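Local structure of choline/ethanolamine kinase family protein (3DXQ) at residues 53-56 against 57-60; 281-284 against 285-289; 112-115 against 116-120. The protein probably acts as a phosphotransferase of the choline/ethanolamine kinase family, perhaps phosphorylating ethanolamine. All blocks are in the same frame, centred on the assembly; numbering follows the deposited sequence.

Interaction 1: residues 53-56 against 57-60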
loop_
_atom_site.group_PDB
_atom_site.type_symbol
_atom_site.label_atom_id
_atom_site.label_comp_id
_atom_site.label_asym_id
_atom_site.label_seq_id
_atom_site.Cartn_x
_atom_site.Cartn_y
_atom_site.Cartn_z
ATOM N N ILE A 53 -2.903 6.694 12.639
ATOM C CA ILE A 53 -2.004 6.975 11.477
ATOM C C ILE A 53 -1.012 8.069 11.891
ATOM O O ILE A 53 -1.152 8.647 12.967
ATOM C CB ILE A 53 -2.765 7.443 10.208
ATOM N N ASN A 54 -0.036 8.383 11.046
ATOM C CA ASN A 54 1.037 9.308 11.448
ATOM C C ASN A 54 1.380 10.361 10.394
ATOM O O ASN A 54 2.127 10.098 9.452
ATOM C CB ASN A 54 2.281 8.495 11.782
ATOM C CG ASN A 54 3.444 9.362 12.234
ATOM O OD1 ASN A 54 3.741 10.400 11.642
ATOM N ND2 ASN A 54 4.109 8.933 13.294
ATOM N N ARG A 55 0.883 11.573 10.592
ATOM C CA ARG A 55 0.963 12.614 9.555
ATOM C C ARG A 55 2.338 13.267 9.359
ATOM O O ARG A 55 2.650 13.746 8.273
ATOM C CB ARG A 55 -0.124 13.666 9.798
ATOM C CG ARG A 55 -1.529 13.096 9.895
ATOM C CD ARG A 55 -1.842 12.225 8.717
ATOM N NE ARG A 55 -3.207 11.758 8.762
ATOM C CZ ARG A 55 -3.735 10.951 7.861
ATOM N NH1 ARG A 55 -3.004 10.517 6.843
ATOM N NH2 ARG A 55 -5.000 10.579 7.980
ATOM N N ALA A 56 3.157 13.280 10.397
ATOM C CA ALA A 56 4.506 13.820 10.281
ATOM C C ALA A 56 5.319 13.021 9.258
ATOM O O ALA A 56 6.052 13.597 8.445
ATOM C CB ALA A 56 5.192 13.802 11.631
ATOM N N ASN A 57 5.184 11.698 9.315
ATOM C CA ASN A 57 5.840 10.815 8.366
ATOM C C ASN A 57 5.369 11.111 6.952
ATOM O O ASN A 57 6.183 11.354 6.062
ATOM C CB ASN A 57 5.563 9.347 8.701
ATOM C CG ASN A 57 6.329 8.397 7.808
ATOM O OD1 ASN A 57 7.542 8.541 7.636
ATOM N ND2 ASN A 57 5.632 7.417 7.232
ATOM N N GLU A 58 4.049 11.113 6.767
ATOM C CA GLU A 58 3.443 11.316 5.457
ATOM C C GLU A 58 3.986 12.556 4.786
ATOM O O GLU A 58 4.316 12.519 3.607
ATOM C CB GLU A 58 1.918 11.415 5.572
ATOM C CG GLU A 58 1.185 11.351 4.231
ATOM C CD GLU A 58 -0.292 11.591 4.359
ATOM O OE1 GLU A 58 -0.752 11.929 5.468
ATOM O OE2 GLU A 58 -0.996 11.439 3.343
ATOM N N ALA A 59 4.084 13.649 5.529
ATOM C CA ALA A 59 4.518 14.917 4.940
ATOM C C ALA A 59 5.915 14.757 4.327
ATOM O O ALA A 59 6.148 15.105 3.168
ATOM C CB ALA A 59 4.477 16.060 5.976
ATOM N N VAL A 60 6.833 14.197 5.106
ATOM C CA VAL A 60 8.204 14.037 4.649
ATOM C C VAL A 60 8.263 13.058 3.486
ATOM O O VAL A 60 8.923 13.293 2.486
ATOM C CB VAL A 60 9.122 13.542 5.796
ATOM C CG1 VAL A 60 10.526 13.261 5.274
ATOM C CG2 VAL A 60 9.128 14.550 6.945
#
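Arg55 and Glu58 lie side by side and point the same way, joined by a salt bridge in which Arg55 NH1 sits 3.0 Å from Glu58 OE1. The carboxylate oxygen stays near the edge of the guanidinium, while NH1 comes in from above the carboxylate plane; the two planes are 32° apart. A bend at chi2 (-52°), with the chain straight beyond it, brings the guanidinium alongside Glu58. The same NH1 also bridges to Glu198, and with a leucine in place of Arg55 the neighbouring acids Glu58 and Glu198 would probably be left facing each other without their shared cation.

Just before Arg55, Asn54 is the N-cap. Its OD1 takes the N-H of Asn57 at 3.0 Å in a nearly straight bond (170°), and in the same turn Arg55 O accepts from Ala59 N at 3.1 Å. The Asn57 amide stands almost perpendicular to that of Asn54; its ND2 bonds to Ser200 O, tying the first turn to the chain near Glu198. This is a capped helix start, on the helix that follows strand 40-45 in the N-terminal lobe of the protein-kinase-like fold.

Interaction 2: residues 281-284 against 285-289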
loop_
_atom_site.group_PDB
_atom_site.type_symbol
_atom_site.label_atom_id
_atom_site.label_comp_id
_atom_site.label_asym_id
_atom_site.label_seq_id
_atom_site.Cartn_x
_atom_site.Cartn_y
_atom_site.Cartn_z
ATOM N N ARG A 281 -7.388 -16.561 1.830
ATOM C CA ARG A 281 -6.558 -16.399 0.641
ATOM C C ARG A 281 -5.097 -16.705 0.978
ATOM O O ARG A 281 -4.408 -17.427 0.246
ATOM C CB ARG A 281 -6.695 -14.961 0.113
ATOM C CG ARG A 281 -5.883 -14.657 -1.137
ATOM C CD ARG A 281 -6.359 -13.378 -1.783
ATOM N NE ARG A 281 -6.223 -12.243 -0.880
ATOM C CZ ARG A 281 -6.753 -11.040 -1.076
ATOM N NH1 ARG A 281 -7.482 -10.788 -2.152
ATOM N NH2 ARG A 281 -6.565 -10.086 -0.177
ATOM N N CYS A 282 -4.643 -16.130 2.089
ATOM C CA CYS A 282 -3.303 -16.322 2.596
ATOM C C CYS A 282 -3.022 -17.789 2.847
ATOM O O CYS A 282 -2.047 -18.345 2.337
ATOM C CB CYS A 282 -3.148 -15.553 3.898
ATOM S SG CYS A 282 -1.639 -15.930 4.720
ATOM N N LYS A 283 -3.894 -18.407 3.646
ATOM C CA LYS A 283 -3.783 -19.811 3.987
ATOM C C LYS A 283 -3.769 -20.650 2.715
ATOM O O LYS A 283 -3.035 -21.641 2.629
ATOM C CB LYS A 283 -4.948 -20.216 4.897
ATOM C CG LYS A 283 -5.070 -21.714 5.218
ATOM C CD LYS A 283 -6.307 -21.979 6.107
ATOM C CE LYS A 283 -6.820 -23.412 6.004
ATOM N NZ LYS A 283 -5.797 -24.368 6.407
ATOM N N ALA A 284 -4.584 -20.263 1.734
ATOM C CA ALA A 284 -4.630 -20.972 0.450
ATOM C C ALA A 284 -3.276 -20.950 -0.230
ATOM O O ALA A 284 -2.766 -22.004 -0.654
ATOM C CB ALA A 284 -5.679 -20.371 -0.467
ATOM N N LEU A 285 -2.693 -19.753 -0.302
ATOM C CA LEU A 285 -1.395 -19.555 -0.927
ATOM C C LEU A 285 -0.312 -20.358 -0.229
ATOM O O LEU A 285 0.471 -21.040 -0.886
ATOM C CB LEU A 285 -1.017 -18.066 -0.914
ATOM C CG LEU A 285 0.267 -17.683 -1.639
ATOM C CD1 LEU A 285 0.247 -18.202 -3.072
ATOM C CD2 LEU A 285 0.450 -16.191 -1.592
HETATM N N MSE A 286 -0.277 -20.286 1.099
HETATM C CA MSE A 286 0.763 -20.975 1.860
HETATM C C MSE A 286 0.673 -22.496 1.731
HETATM O O MSE A 286 1.667 -23.199 1.876
HETATM C CB MSE A 286 0.744 -20.535 3.329
HETATM C CG MSE A 286 1.104 -19.068 3.506
HETATM SE SE MSE A 286 1.219 -18.513 5.353
HETATM C CE MSE A 286 3.059 -19.088 5.812
ATOM N N GLU A 287 -0.505 -23.002 1.413
ATOM C CA GLU A 287 -0.688 -24.437 1.307
ATOM C C GLU A 287 -0.368 -25.028 -0.061
ATOM O O GLU A 287 -0.270 -26.247 -0.198
ATOM C CB GLU A 287 -2.102 -24.798 1.711
ATOM C CG GLU A 287 -2.305 -24.718 3.196
ATOM C CD GLU A 287 -3.742 -24.961 3.584
ATOM O OE1 GLU A 287 -4.609 -25.021 2.682
ATOM O OE2 GLU A 287 -3.999 -25.096 4.795
ATOM N N THR A 288 -0.222 -24.189 -1.072
ATOM C CA THR A 288 0.109 -24.687 -2.397
ATOM C C THR A 288 1.529 -25.275 -2.357
ATOM O O THR A 288 2.399 -24.776 -1.629
ATOM C CB THR A 288 0.007 -23.572 -3.461
ATOM O OG1 THR A 288 0.868 -22.481 -3.110
ATOM C CG2 THR A 288 -1.403 -23.059 -3.556
ATOM N N PRO A 289 1.770 -26.358 -3.111
ATOM C CA PRO A 289 3.132 -26.901 -3.111
ATOM C C PRO A 289 4.119 -25.936 -3.756
ATOM O O PRO A 289 5.309 -26.012 -3.487
ATOM C CB PRO A 289 3.008 -28.201 -3.912
ATOM C CG PRO A 289 1.750 -28.061 -4.711
ATOM C CD PRO A 289 0.848 -27.133 -3.962
#
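In the last turns of helix 271-287, Lys283 and Glu287 form an i to i+4 salt bridge, with Lys283 NZ modelled 2.5 Å from Glu287 OE2, a closeness that is itself doubtful at this resolution. The ammonium meets that oxygen on its syn side, 26° out of the carboxylate plane. Lys283 runs out extended and turns only at its last torsion (chi4 60°), which swings NZ over towards the acid. Glu287 in turn leans back along the helix, and its CG rests 3.2 Å from Lys283 O.

A second i to i+4 pair lies on the face that holds the buried Cys282, whose SG touches the selenium of Met286, modelled as selenomethionine, at 3.9 Å. The CG of Met286 lies beside its backbone N (chi1 -65°), 3.4 Å from Cys282 O. This face belongs to the helical C-terminal lobe of the kinase-like fold, where helix 271-287 packs on two others. Met286 reaches Val155, Glu158 and Val162 of helix 152-167 and Ala248 of helix 237-263, while Arg281 carries its guanidinium to a salt bridge with Asp251 on the latter.

Regular backbone bonds run from Leu285 N to Arg281 O and from Met286 N to Cys282 O, both at 2.9 Å. Further on the pattern weakens: Glu287 N makes weak bonds to both Lys283 O and Ala284 O. Leu285 O takes two donors from Thr288, its backbone N and its hydroxyl, the bond from Thr288 OG1 measuring 2.7 Å.

Interaction 3: residues 112-115 against 116-120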
loop_
_atom_site.group_PDB
_atom_site.type_symbol
_atom_site.label_atom_id
_atom_site.label_comp_id
_atom_site.label_asym_id
_atom_site.label_seq_id
_atom_site.Cartn_x
_atom_site.Cartn_y
_atom_site.Cartn_z
ATOM N N GLU A 112 7.086 0.165 -13.412
ATOM C CA GLU A 112 7.930 1.310 -13.787
ATOM C C GLU A 112 7.886 2.376 -12.700
ATOM O O GLU A 112 8.924 2.954 -12.371
ATOM C CB GLU A 112 7.534 1.852 -15.174
ATOM C CG GLU A 112 8.076 0.902 -16.312
ATOM C CD GLU A 112 7.202 0.757 -17.601
ATOM O OE1 GLU A 112 6.294 1.587 -17.881
ATOM O OE2 GLU A 112 7.446 -0.230 -18.351
ATOM N N ALA A 113 6.715 2.585 -12.091
ATOM C CA ALA A 113 6.602 3.585 -11.019
ATOM C C ALA A 113 7.423 3.141 -9.806
ATOM O O ALA A 113 8.200 3.940 -9.251
ATOM C CB ALA A 113 5.147 3.814 -10.625
ATOM N N PHE A 114 7.257 1.885 -9.385
ATOM C CA PHE A 114 8.060 1.380 -8.286
ATOM C C PHE A 114 9.544 1.509 -8.617
ATOM O O PHE A 114 10.364 1.895 -7.780
ATOM C CB PHE A 114 7.754 -0.090 -7.992
ATOM C CG PHE A 114 6.441 -0.325 -7.300
ATOM C CD1 PHE A 114 5.986 0.528 -6.303
ATOM C CD2 PHE A 114 5.698 -1.450 -7.589
ATOM C CE1 PHE A 114 4.776 0.270 -5.656
ATOM C CE2 PHE A 114 4.500 -1.712 -6.933
ATOM C CZ PHE A 114 4.047 -0.856 -5.966
ATOM N N ARG A 115 9.893 1.175 -9.850
ATOM C CA ARG A 115 11.287 1.180 -10.254
ATOM C C ARG A 115 11.896 2.551 -10.085
ATOM O O ARG A 115 13.020 2.691 -9.621
ATOM C CB ARG A 115 11.407 0.753 -11.707
ATOM C CG ARG A 115 12.827 0.546 -12.207
ATOM C CD ARG A 115 12.739 -0.116 -13.545
ATOM N NE ARG A 115 13.997 -0.203 -14.258
ATOM C CZ ARG A 115 14.110 -0.673 -15.495
ATOM N NH1 ARG A 115 13.044 -1.115 -16.153
ATOM N NH2 ARG A 115 15.288 -0.703 -16.086
ATOM N N LYS A 116 11.132 3.560 -10.487
ATOM C CA LYS A 116 11.548 4.936 -10.365
ATOM C C LYS A 116 11.684 5.297 -8.899
ATOM O O LYS A 116 12.668 5.955 -8.510
ATOM C CB LYS A 116 10.545 5.857 -11.047
ATOM C CG LYS A 116 11.100 7.253 -11.325
ATOM C CD LYS A 116 10.184 7.995 -12.312
ATOM C CE LYS A 116 10.533 9.451 -12.470
ATOM N NZ LYS A 116 9.392 10.119 -13.125
ATOM N N LEU A 117 10.716 4.842 -8.104
ATOM C CA LEU A 117 10.691 5.124 -6.668
ATOM C C LEU A 117 11.874 4.538 -5.965
ATOM O O LEU A 117 12.631 5.258 -5.334
ATOM C CB LEU A 117 9.408 4.592 -6.016
ATOM C CG LEU A 117 9.316 4.675 -4.485
ATOM C CD1 LEU A 117 9.396 6.139 -4.041
ATOM C CD2 LEU A 117 8.056 3.976 -3.933
ATOM N N HIS A 118 12.014 3.222 -6.054
ATOM C CA HIS A 118 13.083 2.508 -5.343
ATOM C C HIS A 118 14.452 2.927 -5.831
ATOM O O HIS A 118 15.394 3.020 -5.071
ATOM C CB HIS A 118 12.910 1.008 -5.490
ATOM C CG HIS A 118 11.615 0.494 -4.948
ATOM N ND1 HIS A 118 11.060 -0.696 -5.354
ATOM C CD2 HIS A 118 10.755 1.023 -4.048
ATOM C CE1 HIS A 118 9.916 -0.885 -4.719
ATOM N NE2 HIS A 118 9.710 0.140 -3.914
ATOM N N GLY A 119 14.550 3.218 -7.110
ATOM C CA GLY A 119 15.799 3.689 -7.698
ATOM C C GLY A 119 16.091 5.144 -7.485
ATOM O O GLY A 119 17.119 5.622 -7.967
ATOM N N SER A 120 15.214 5.858 -6.780
ATOM C CA SER A 120 15.397 7.309 -6.538
ATOM C C SER A 120 16.322 7.635 -5.354
ATOM O O SER A 120 16.870 6.759 -4.694
ATOM C CB SER A 120 14.048 7.972 -6.270
ATOM O OG SER A 120 13.575 7.647 -4.966
#
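Lys116 sets its backbone N on Glu112 O at 3.0 Å, and its CB lies 3.5 Å from Ala113 O; the extended chain then carries NZ away to bond with Gly69 O. Leu117 N follows with a bond to Ala113 O, while its CB packs against Phe114 O at 3.4 Å.

His118 comes next. Its N-H points at Phe114 O almost straight (2.7 Å, 173°), and the same oxygen lies over one face of the imidazole, offset toward the rim. With CG beside the backbone N (chi1 -60°), the ring folds back along the helix, bringing CE1 to within 4.0 Å of Phe114 CB. The ring planes are 4° from parallel, but the offset is too large for a real stack.

Gly119 N still reaches Arg115 O at 3.0 Å. Ser120 then turns back on Leu117 O with both its N and its OG, the hydroxyl lying in the carbonyl plane.

Outward from this helix, Phe114 packs against Leu209 and Leu212 of helix 206-215, and His118 spans Asp208 of that helix and Tyr230 of helix 220-231 through its two ring nitrogens, beside strand 174-176.

How the interactions relate
Along the chain interaction 1 comes first, then interaction 3, then interaction 2, each on a helix of its own: 55-67, 106-118 and 271-287. Interactions 1 and 3 both belong to the phosphotransferase-family part of the chain, with centres about 21 Å apart and nearest atoms about 10 Å apart. Interaction 2 lies about 34 Å from interaction 1 and about 29 Å from interaction 3, centre to centre, and on the opposite side of the chain's centre from interaction 1. None touches another. Interaction 1 thus ties an N-lobe helix to the chain at Glu198 and Ser200, whereas interactions 2 and 3 lie in helix ends packed within the C-terminal lobe.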